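Local coordinates for 3-methylornithine synthase (Methanosarcina barkeri, PDB 3T7V), which catalyses the radical-based isomerisation of L-lysine to (3R)-3-methyl-D-ornithine in pyrrolysine biosynthesis, using a [4Fe-4S] cluster and S-adenosylmethionine, at residues A[59-64]-A[295-300]; A[277-282]-A[310-315]; A[282-287]-A[328-333]. One frame throughout, in Å; residues are numbered along the deposited sequence.

Contact 1 (A[59-64]-A[295-300]); sequences VFLNCF and NIVTSI. With MD0 (5-amino-D-isoleucine), chain D.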
loop_
_atom_site.group_PDB
_atom_site.type_symbol
_atom_site.label_atom_id
_atom_site.label_comp_id
_atom_site.label_asym_id
_atom_site.label_seq_id
_atom_site.Cartn_x
_atom_site.Cartn_y
_atom_site.Cartn_z
ATOM N N VAL A 59 -5.712 -15.064 3.262
ATOM C CA VAL A 59 -4.981 -13.818 3.125
ATOM C C VAL A 59 -4.384 -13.796 1.717
ATOM O O VAL A 59 -3.941 -14.817 1.167
ATOM C CB VAL A 59 -3.806 -13.831 4.199
ATOM C CG1 VAL A 59 -2.895 -12.605 4.002
ATOM C CG2 VAL A 59 -4.374 -13.885 5.602
ATOM N N PHE A 60 -4.310 -12.594 1.133
ATOM C CA PHE A 60 -3.691 -12.396 -0.180
ATOM C C PHE A 60 -2.237 -11.956 0.018
ATOM O O PHE A 60 -1.902 -11.392 1.079
ATOM C CB PHE A 60 -4.481 -11.336 -0.982
ATOM C CG PHE A 60 -5.911 -11.701 -1.221
ATOM C CD1 PHE A 60 -6.205 -12.829 -1.956
ATOM C CD2 PHE A 60 -6.929 -10.934 -0.689
ATOM C CE1 PHE A 60 -7.567 -13.202 -2.149
ATOM C CE2 PHE A 60 -8.288 -11.245 -0.948
ATOM C CZ PHE A 60 -8.555 -12.384 -1.665
ATOM N N LEU A 61 -1.383 -12.225 -0.958
ATOM C CA LEU A 61 0.084 -12.010 -0.858
ATOM C C LEU A 61 0.568 -11.219 -2.078
ATOM O O LEU A 61 0.348 -11.636 -3.225
ATOM C CB LEU A 61 0.828 -13.322 -0.796
ATOM C CG LEU A 61 0.387 -14.242 0.314
ATOM C CD1 LEU A 61 1.009 -15.649 0.150
ATOM C CD2 LEU A 61 0.750 -13.638 1.666
ATOM N N ASN A 62 1.215 -10.063 -1.857
ATOM C CA ASN A 62 1.649 -9.163 -2.980
ATOM C C ASN A 62 3.149 -9.005 -2.891
ATOM O O ASN A 62 3.699 -8.587 -1.824
ATOM C CB ASN A 62 0.970 -7.794 -2.740
ATOM C CG ASN A 62 1.037 -6.841 -3.935
ATOM O OD1 ASN A 62 1.363 -7.204 -5.033
ATOM N ND2 ASN A 62 0.594 -5.593 -3.677
ATOM N N CYS A 63 3.821 -9.369 -3.972
ATOM C CA CYS A 63 5.295 -9.129 -4.021
ATOM C C CYS A 63 5.594 -7.708 -4.416
ATOM O O CYS A 63 4.871 -7.118 -5.178
ATOM C CB CYS A 63 5.836 -10.036 -5.061
ATOM S SG CYS A 63 7.628 -10.062 -5.185
ATOM N N PHE A 64 6.620 -7.128 -3.869
ATOM C CA PHE A 64 6.971 -5.742 -4.169
ATOM C C PHE A 64 8.276 -5.711 -4.935
ATOM O O PHE A 64 9.335 -6.152 -4.427
ATOM C CB PHE A 64 7.162 -5.039 -2.807
ATOM C CG PHE A 64 7.506 -3.570 -2.965
ATOM C CD1 PHE A 64 6.589 -2.731 -3.601
ATOM C CD2 PHE A 64 8.708 -3.037 -2.515
ATOM C CE1 PHE A 64 6.852 -1.373 -3.800
ATOM C CE2 PHE A 64 8.985 -1.660 -2.708
ATOM C CZ PHE A 64 8.063 -0.861 -3.350
ATOM N N ASN A 295 -6.121 -7.770 5.242
ATOM C CA ASN A 295 -6.347 -9.080 4.542
ATOM C C ASN A 295 -5.356 -9.390 3.409
ATOM O O ASN A 295 -5.538 -10.338 2.711
ATOM C CB ASN A 295 -7.825 -9.236 4.119
ATOM C CG ASN A 295 -8.235 -8.239 3.027
ATOM O OD1 ASN A 295 -7.598 -7.285 2.788
ATOM N ND2 ASN A 295 -9.348 -8.448 2.433
ATOM N N ILE A 296 -4.406 -8.492 3.169
ATOM C CA ILE A 296 -3.380 -8.718 2.138
ATOM C C ILE A 296 -2.040 -8.304 2.702
ATOM O O ILE A 296 -1.910 -7.230 3.310
ATOM C CB ILE A 296 -3.748 -8.005 0.780
ATOM C CG1 ILE A 296 -2.621 -8.170 -0.257
ATOM C CG2 ILE A 296 -4.061 -6.501 0.968
ATOM C CD1 ILE A 296 -3.172 -7.809 -1.661
ATOM N N VAL A 297 -1.026 -9.083 2.477
ATOM C CA VAL A 297 0.311 -8.803 3.019
ATOM C C VAL A 297 1.138 -8.250 1.815
ATOM O O VAL A 297 1.076 -8.810 0.721
ATOM C CB VAL A 297 1.011 -10.027 3.579
ATOM C CG1 VAL A 297 2.395 -9.693 4.137
ATOM C CG2 VAL A 297 0.186 -10.664 4.707
ATOM N N THR A 298 1.751 -7.067 2.051
ATOM C CA THR A 298 2.482 -6.400 0.987
ATOM C C THR A 298 3.903 -6.107 1.454
ATOM O O THR A 298 4.264 -6.302 2.616
ATOM C CB THR A 298 1.794 -5.073 0.586
ATOM O OG1 THR A 298 1.947 -4.093 1.638
ATOM C CG2 THR A 298 0.290 -5.279 0.238
ATOM N N SER A 299 4.701 -5.679 0.481
ATOM C CA SER A 299 6.123 -5.378 0.740
ATOM C C SER A 299 6.906 -6.666 1.024
ATOM O O SER A 299 7.930 -6.678 1.718
ATOM C CB SER A 299 6.379 -4.330 1.825
ATOM O OG SER A 299 7.527 -3.491 1.399
ATOM N N ILE A 300 6.402 -7.774 0.455
ATOM C CA ILE A 300 7.122 -9.053 0.474
ATOM C C ILE A 300 8.134 -8.947 -0.661
ATOM O O ILE A 300 7.795 -8.602 -1.777
ATOM C CB ILE A 300 6.156 -10.223 0.211
ATOM C CG1 ILE A 300 4.981 -10.168 1.218
ATOM C CG2 ILE A 300 6.965 -11.515 0.291
ATOM C CD1 ILE A 300 3.962 -11.277 0.940
HETATM C C MD0 D . 4.315 -1.564 0.507
HETATM N N MD0 D . 6.686 -1.097 0.282
HETATM O O MD0 D . 3.346 -2.221 0.075
HETATM C CA MD0 D . 5.417 -1.191 -0.432
HETATM C CB MD0 D . 5.097 0.162 -1.138
HETATM C CD MD0 D . 3.706 0.990 -3.155
HETATM N NE MD0 D . 2.536 0.678 -3.966
HETATM C CG MD0 D . 3.851 -0.049 -2.046
HETATM C CG2 MD0 D . 4.841 1.341 -0.164
HETATM O OXT MD0 D . 4.414 -1.200 1.685
HETATM O O HOH W 1 3.841 -5.375 -2.238
#
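Leu61 and Val297 lie side by side on one face of a parallel strand pair, with Leu61 CD2 set 4.1 Å from Val297 CB. CD2 also meets Ile300 CD1, so the branched end of the leucine fills the dip between Val297 and Ile300 of strand 296-300. Val59 adds its CG1 to the same face, 3.7 Å from Val297 CG2. CG1 of Val59 is swung away from its own backbone N (chi1 174°), which sends it across to that methyl. On the other face CG1 and CD1 of Ile296 lie against Phe60 CB, CG1 at 3.7 Å. CG2 of Thr298 fits against the CB of Asn62.

The backbones are tied by Phe60 N to Asn295 O, Val297 N to Phe60 O and Asn62 N to Val297 O. Between Leu61 and Cys63 the register slips by one residue, a beta bulge. Phe64 N then bonds to Ile300 O at 2.8 Å. At the bulge a water accepts from Ser299 N and donates a weak bond to Asn62 O.

Phe64, Thr298 and Ser299 reach the bound 5-amino-D-isoleucine. One face of the Phe64 ring covers its CA, which stands off toward the rim. Thr298 OG1 donates to the ligand O at 2.8 Å, and the ligand N donates to Ser299 OG, also at 2.8 Å. Ser299, beside the bulge, has a positive phi (69°). The chemistry thus changes along the pair: backbone bonds and apolar contacts join the strands, while two hydroxyls and an aromatic face further along hold the amino acid head of the product.

Contact 2 (A[277-282]-A[310-315]); sequences SLDLEG and VANYDR. With MD0 (5-amino-D-isoleucine), chain D; SAM (S-adenosylmethionine), chain C.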
loop_
_atom_site.group_PDB
_atom_site.type_symbol
_atom_site.label_atom_id
_atom_site.label_comp_id
_atom_site.label_asym_id
_atom_site.label_seq_id
_atom_site.Cartn_x
_atom_site.Cartn_y
_atom_site.Cartn_z
ATOM N N SER A 277 1.494 -4.135 5.549
ATOM C CA SER A 277 2.814 -3.933 4.930
ATOM C C SER A 277 3.969 -4.376 5.813
ATOM O O SER A 277 4.045 -3.984 6.982
ATOM C CB SER A 277 3.018 -2.436 4.593
ATOM O OG SER A 277 4.353 -2.234 4.088
ATOM N N LEU A 278 4.886 -5.159 5.251
ATOM C CA LEU A 278 6.105 -5.567 5.998
ATOM C C LEU A 278 7.105 -4.382 6.090
ATOM O O LEU A 278 8.072 -4.441 6.830
ATOM C CB LEU A 278 6.803 -6.665 5.234
ATOM C CG LEU A 278 6.075 -8.002 5.034
ATOM C CD1 LEU A 278 7.028 -9.097 4.548
ATOM C CD2 LEU A 278 5.341 -8.473 6.253
ATOM N N ASP A 279 6.872 -3.320 5.291
ATOM C CA ASP A 279 7.870 -2.251 5.194
ATOM C C ASP A 279 7.984 -1.396 6.485
ATOM O O ASP A 279 8.991 -0.698 6.683
ATOM C CB ASP A 279 7.438 -1.320 4.028
ATOM C CG ASP A 279 8.578 -0.597 3.347
ATOM O OD1 ASP A 279 9.764 -0.988 3.417
ATOM O OD2 ASP A 279 8.207 0.364 2.598
ATOM N N LEU A 280 6.969 -1.490 7.337
ATOM C CA LEU A 280 6.912 -0.603 8.503
ATOM C C LEU A 280 7.456 -1.237 9.806
ATOM O O LEU A 280 8.111 -0.555 10.607
ATOM C CB LEU A 280 5.451 -0.237 8.762
ATOM C CG LEU A 280 4.941 0.362 7.412
ATOM C CD1 LEU A 280 3.481 0.170 7.196
ATOM C CD2 LEU A 280 5.558 1.752 7.185
ATOM N N GLU A 281 7.212 -2.543 10.001
ATOM C CA GLU A 281 7.533 -3.254 11.247
ATOM C C GLU A 281 7.836 -4.743 10.964
ATOM O O GLU A 281 7.923 -5.583 11.889
ATOM C CB GLU A 281 6.389 -3.065 12.279
ATOM C CG GLU A 281 6.378 -1.753 13.061
ATOM C CD GLU A 281 5.394 -1.772 14.263
ATOM O OE1 GLU A 281 4.182 -2.137 14.125
ATOM O OE2 GLU A 281 5.845 -1.428 15.381
ATOM N N GLY A 282 7.980 -5.100 9.677
ATOM C CA GLY A 282 8.295 -6.495 9.286
ATOM C C GLY A 282 7.189 -7.489 9.619
ATOM O O GLY A 282 6.044 -7.138 9.750
ATOM N N VAL A 310 10.264 0.920 0.572
ATOM C CA VAL A 310 10.173 2.418 0.479
ATOM C C VAL A 310 10.466 3.063 1.826
ATOM O O VAL A 310 11.315 4.000 1.883
ATOM C CB VAL A 310 8.768 2.890 -0.034
ATOM C CG1 VAL A 310 8.767 4.427 -0.130
ATOM C CG2 VAL A 310 8.533 2.236 -1.412
ATOM N N ALA A 311 9.829 2.584 2.876
ATOM C CA ALA A 311 10.095 3.101 4.232
ATOM C C ALA A 311 11.306 2.400 4.841
ATOM O O ALA A 311 12.043 3.003 5.655
ATOM C CB ALA A 311 8.851 2.972 5.083
ATOM N N ASN A 312 11.494 1.096 4.514
ATOM C CA ASN A 312 12.754 0.395 4.886
ATOM C C ASN A 312 12.998 0.417 6.411
ATOM O O ASN A 312 14.056 0.833 6.845
ATOM C CB ASN A 312 13.991 0.909 4.082
ATOM C CG ASN A 312 13.843 0.672 2.610
ATOM O OD1 ASN A 312 13.788 1.645 1.816
ATOM N ND2 ASN A 312 13.718 -0.555 2.242
ATOM N N TYR A 313 12.028 -0.085 7.178
ATOM C CA TYR A 313 12.213 -0.125 8.655
ATOM C C TYR A 313 13.454 -0.933 9.038
ATOM O O TYR A 313 14.053 -0.662 10.103
ATOM C CB TYR A 313 10.984 -0.721 9.366
ATOM C CG TYR A 313 11.082 -2.228 9.475
ATOM C CD1 TYR A 313 11.530 -2.815 10.684
ATOM C CD2 TYR A 313 10.789 -3.084 8.395
ATOM C CE1 TYR A 313 11.692 -4.197 10.786
ATOM C CE2 TYR A 313 10.941 -4.463 8.489
ATOM C CZ TYR A 313 11.435 -5.002 9.674
ATOM O OH TYR A 313 11.613 -6.362 9.758
ATOM N N ASP A 314 13.851 -1.898 8.181
ATOM C CA ASP A 314 14.923 -2.835 8.381
ATOM C C ASP A 314 16.239 -2.443 7.706
ATOM O O ASP A 314 17.107 -3.293 7.537
ATOM C CB ASP A 314 14.453 -4.235 7.930
ATOM C CG ASP A 314 13.846 -4.261 6.495
ATOM O OD1 ASP A 314 13.659 -3.170 5.855
ATOM O OD2 ASP A 314 13.463 -5.362 6.076
ATOM N N ARG A 315 16.399 -1.161 7.370
ATOM C CA ARG A 315 17.590 -0.625 6.668
ATOM C C ARG A 315 18.840 -0.911 7.452
ATOM O O ARG A 315 19.869 -1.199 6.842
ATOM C CB ARG A 315 17.436 0.906 6.455
ATOM C CG ARG A 315 18.489 1.636 5.584
ATOM C CD ARG A 315 18.157 3.137 5.486
ATOM N NE ARG A 315 17.211 3.409 4.387
ATOM C CZ ARG A 315 17.453 3.124 3.104
ATOM N NH1 ARG A 315 18.610 2.582 2.700
ATOM N NH2 ARG A 315 16.536 3.392 2.189
HETATM C C MD0 D . 4.315 -1.564 0.507
HETATM N N MD0 D . 6.686 -1.097 0.282
HETATM O O MD0 D . 3.346 -2.221 0.075
HETATM C CA MD0 D . 5.417 -1.191 -0.432
HETATM C CB MD0 D . 5.097 0.162 -1.138
HETATM C CD MD0 D . 3.706 0.990 -3.155
HETATM N NE MD0 D . 2.536 0.678 -3.966
HETATM C CG MD0 D . 3.851 -0.049 -2.046
HETATM C CG2 MD0 D . 4.841 1.341 -0.164
HETATM O OXT MD0 D . 4.414 -1.200 1.685
HETATM N N SAM C . 6.748 7.310 -6.695
HETATM C CA SAM C . 5.452 6.821 -6.758
HETATM C C SAM C . 4.477 7.536 -5.911
HETATM O O SAM C . 4.864 8.441 -5.143
HETATM O OXT SAM C . 3.239 7.265 -6.098
HETATM C CB SAM C . 5.296 5.652 -6.079
HETATM C CG SAM C . 5.937 5.401 -4.774
HETATM S SD SAM C . 4.729 4.878 -3.484
HETATM C CE SAM C . 5.291 3.232 -3.143
HETATM C "C5'" SAM C . 5.352 5.749 -2.062
HETATM C "C4'" SAM C . 4.408 5.963 -1.138
HETATM O "O4'" SAM C . 5.304 5.165 -0.135
HETATM C "C3'" SAM C . 4.106 7.221 -0.836
HETATM O "O3'" SAM C . 2.820 7.133 -1.467
HETATM C "C2'" SAM C . 3.904 6.882 0.647
HETATM O "O2'" SAM C . 2.513 6.586 1.002
HETATM C "C1'" SAM C . 4.839 5.742 1.089
HETATM N N9 SAM C . 6.075 6.319 1.734
HETATM C C8 SAM C . 7.115 7.016 1.183
HETATM N N7 SAM C . 7.958 7.371 2.141
HETATM C C5 SAM C . 7.465 6.885 3.331
HETATM C C6 SAM C . 7.889 7.018 4.662
HETATM N N6 SAM C . 8.989 7.689 5.005
HETATM N N1 SAM C . 7.195 6.382 5.618
HETATM C C2 SAM C . 6.053 5.690 5.331
HETATM N N3 SAM C . 5.552 5.639 4.073
HETATM C C4 SAM C . 6.290 6.226 3.078
#
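The carboxylate of Asp279 takes three successive backbone N-H groups, those of Val310, Ala311 and Asn312. OD2 accepts two of them, Ala311 N at 2.8 Å and Val310 N at 2.9 Å, which arrive from opposite faces of the carboxylate plane. Val310 N comes on the syn side, close to that plane. Ala311 N stands 44° out of it. OD1 receives Asn312 N, again from well above the plane. Asp279 CG is turned away from its own backbone N (chi1 -152°), and this carries both oxygens over to the loop. One further bond uses the backbone: Tyr313 N donates to Asp279 O.

The Tyr313 ring lies against the first turn of helix 278-291. Gly282 N sits 3.2 Å above one ring face, toward the rim, and Glu281 C lies over the centre of that face. CB of Asp314 covers the opposite face. Gly282 CA lies 3.4 Å from Tyr313 OH, and its phi is positive (65°). Leu280 CD2 adds an apolar touch on Ala311 CB.

Ser277 OG caps the helix by accepting from Asp279 N, and it donates to OXT of 5-amino-D-isoleucine at 2.6 Å. Val310 CG1 packs 3.3 Å from C8 of S-adenosylmethionine. Asp279 OD1 also has a salt bridge to Arg322. With an alanine at this position the N-H groups of residues 310-312 would probably lose their acceptors, Arg322 would lose one of its carboxylate partners, and the loop would be freer to shift. The chemistry implies a double use of one carboxylate: it holds residues 310-312, of which Val310 touches S-adenosylmethionine and lies near the amino acid, while OD2 also takes a weak bond from the ligand's amino group.

Contact 3 (A[282-287]-A[328-333]); sequences GIDGMV and VRRLEI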
loop_
_atom_site.group_PDB
_atom_site.type_symbol
_atom_site.label_atom_id
_atom_site.label_comp_id
_atom_site.label_asym_id
_atom_site.label_seq_id
_atom_site.Cartn_x
_atom_site.Cartn_y
_atom_site.Cartn_z
ATOM N N GLY A 282 7.980 -5.100 9.677
ATOM C CA GLY A 282 8.295 -6.495 9.286
ATOM C C GLY A 282 7.189 -7.489 9.619
ATOM O O GLY A 282 6.044 -7.138 9.750
ATOM N N ILE A 283 7.624 -8.758 9.675
ATOM C CA ILE A 283 6.699 -9.856 9.930
ATOM C C ILE A 283 6.010 -9.735 11.302
ATOM O O ILE A 283 4.823 -9.977 11.417
ATOM C CB ILE A 283 7.382 -11.219 9.618
ATOM C CG1 ILE A 283 7.609 -11.273 8.079
ATOM C CG2 ILE A 283 6.415 -12.339 10.001
ATOM C CD1 ILE A 283 8.505 -12.363 7.508
ATOM N N ASP A 284 6.728 -9.289 12.331
ATOM C CA ASP A 284 6.014 -9.119 13.618
ATOM C C ASP A 284 4.904 -8.061 13.477
ATOM O O ASP A 284 3.779 -8.181 14.016
ATOM C CB ASP A 284 6.979 -8.660 14.734
ATOM C CG ASP A 284 8.070 -9.696 15.065
ATOM O OD1 ASP A 284 7.874 -10.922 14.804
ATOM O OD2 ASP A 284 9.114 -9.297 15.648
ATOM N N GLY A 285 5.228 -6.990 12.738
ATOM C CA GLY A 285 4.254 -5.922 12.520
ATOM C C GLY A 285 3.079 -6.433 11.678
ATOM O O GLY A 285 1.925 -5.980 11.820
ATOM N N MET A 286 3.357 -7.361 10.774
ATOM C CA MET A 286 2.301 -7.978 9.923
ATOM C C MET A 286 1.248 -8.655 10.801
ATOM O O MET A 286 0.022 -8.553 10.510
ATOM C CB MET A 286 2.932 -9.005 8.964
ATOM C CG MET A 286 1.895 -9.709 8.047
ATOM S SD MET A 286 2.598 -11.283 7.469
ATOM C CE MET A 286 2.517 -12.303 8.976
ATOM N N VAL A 287 1.703 -9.377 11.839
ATOM C CA VAL A 287 0.776 -10.044 12.730
ATOM C C VAL A 287 -0.196 -9.019 13.357
ATOM O O VAL A 287 -1.421 -9.234 13.327
ATOM C CB VAL A 287 1.555 -10.801 13.823
ATOM C CG1 VAL A 287 0.567 -11.501 14.780
ATOM C CG2 VAL A 287 2.422 -11.858 13.133
ATOM N N VAL A 328 4.349 -16.996 5.031
ATOM C CA VAL A 328 3.345 -18.055 5.073
ATOM C C VAL A 328 3.506 -18.862 6.366
ATOM O O VAL A 328 2.497 -19.298 6.941
ATOM C CB VAL A 328 3.437 -18.912 3.802
ATOM C CG1 VAL A 328 2.554 -20.167 3.960
ATOM C CG2 VAL A 328 2.989 -18.132 2.570
ATOM N N ARG A 329 4.745 -19.070 6.794
ATOM C CA ARG A 329 5.013 -19.792 8.090
ATOM C C ARG A 329 4.317 -19.037 9.207
ATOM O O ARG A 329 3.690 -19.660 10.080
ATOM C CB ARG A 329 6.525 -19.842 8.354
ATOM C CG ARG A 329 6.914 -20.357 9.748
ATOM C CD ARG A 329 8.433 -20.531 9.942
ATOM N NE ARG A 329 8.741 -20.937 11.321
ATOM C CZ ARG A 329 9.968 -21.124 11.823
ATOM N NH1 ARG A 329 10.110 -21.503 13.092
ATOM N NH2 ARG A 329 11.054 -20.927 11.070
ATOM N N ARG A 330 4.481 -17.687 9.235
ATOM C CA ARG A 330 3.886 -16.933 10.327
ATOM C C ARG A 330 2.333 -16.966 10.198
ATOM O O ARG A 330 1.643 -17.034 11.225
ATOM C CB ARG A 330 4.425 -15.485 10.371
ATOM C CG ARG A 330 3.927 -14.674 11.558
ATOM C CD ARG A 330 4.526 -15.151 12.892
ATOM N NE ARG A 330 5.978 -15.094 12.757
ATOM C CZ ARG A 330 6.748 -14.093 13.206
ATOM N NH1 ARG A 330 6.198 -13.048 13.823
ATOM N NH2 ARG A 330 8.068 -14.128 13.023
ATOM N N LEU A 331 1.787 -16.872 8.986
ATOM C CA LEU A 331 0.294 -16.962 8.857
ATOM C C LEU A 331 -0.183 -18.310 9.449
ATOM O O LEU A 331 -1.250 -18.338 10.082
ATOM C CB LEU A 331 -0.118 -16.964 7.380
ATOM C CG LEU A 331 0.257 -15.615 6.739
ATOM C CD1 LEU A 331 -0.158 -15.750 5.282
ATOM C CD2 LEU A 331 -0.553 -14.481 7.341
ATOM N N GLU A 332 0.544 -19.403 9.166
ATOM C CA GLU A 332 0.137 -20.730 9.689
ATOM C C GLU A 332 0.041 -20.714 11.241
ATOM O O GLU A 332 -0.973 -21.191 11.855
ATOM C CB GLU A 332 1.085 -21.800 9.191
ATOM C CG GLU A 332 0.530 -23.202 9.555
ATOM C CD GLU A 332 1.478 -24.361 9.244
ATOM O OE1 GLU A 332 2.672 -24.314 9.661
ATOM O OE2 GLU A 332 1.015 -25.343 8.603
ATOM N N ILE A 333 1.067 -20.142 11.875
ATOM C CA ILE A 333 1.081 -19.943 13.347
ATOM C C ILE A 333 -0.147 -19.160 13.837
ATOM O O ILE A 333 -0.749 -19.464 14.880
ATOM C CB ILE A 333 2.389 -19.232 13.735
ATOM C CG1 ILE A 333 3.535 -20.247 13.689
ATOM C CG2 ILE A 333 2.272 -18.551 15.084
ATOM C CD1 ILE A 333 4.924 -19.630 13.646
#
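Asp284 OD1 receives NH1 of Arg330 at 2.9 Å, in a salt bridge whose N-H points almost straight at the oxygen (179°). The carboxylate oxygen lies in the guanidinium plane, at its edge, and the donor comes nearly along the C-O direction of OD1. The two flat groups themselves are turned 36° against each other.

Ile283 CG2 supports the same guanidinium from one face. It sits 3.7 Å above the plane, over the centre, near CZ. Arg330 is thus held at an edge by charge and on a face by a methyl group. Its aliphatic part is gripped as well. Val287 CG2 touches Arg330 CG at 3.6 Å, the two side chains crossing at about a right angle. Met286 runs past Arg330 in the opposite direction, with CE 3.8 Å from Arg330 CG. The arginine chain is bent at its second and third torsions, which folds the guanidinium back over Ile283 toward Asp284. It is a knob in a hole made by Ile283, Asp284, Met286 and Val287. Deeper in, Met286 CE reaches Leu331 CD2 at 4.1 Å.

Asp284 is exposed, so the salt bridge lies on the outer side of the contact, while Ile283, Met286 and Leu331 are buried on the inner side. The segments 282-287 and 328-333 run in roughly the same direction, with a crossing angle of -35° and axes 10.6 Å apart at their closest. Ile283 and Met286 also pack on Val327 of helix 324-334. Met286 touches Leu278 at the start of its own helix. The contact therefore joins two neighbouring helices on the outside of the barrel.

In the fold
The three contacts follow one region of the barrel from its strands to its outer helices. Contacts 1 and 2 both touch 5-amino-D-isoleucine, and their centres are 13 Å apart. They meet where Leu278 N lies 2.9 Å from Thr298 O, a probable hydrogen bond, and where Phe64 CZ packs 3.7 Å from Val310 CG2. Contact 3 lies behind the strands: Met286 SD is 3.7 Å from Val297 CG1, and Val328 and Leu331 pack on Leu61. Contacts 2 and 3 share Gly282 and use successive parts of helix 278-291. The Met286 side chain remains about 11 Å from the ligand, so contact 3 backs the pocket without lining it.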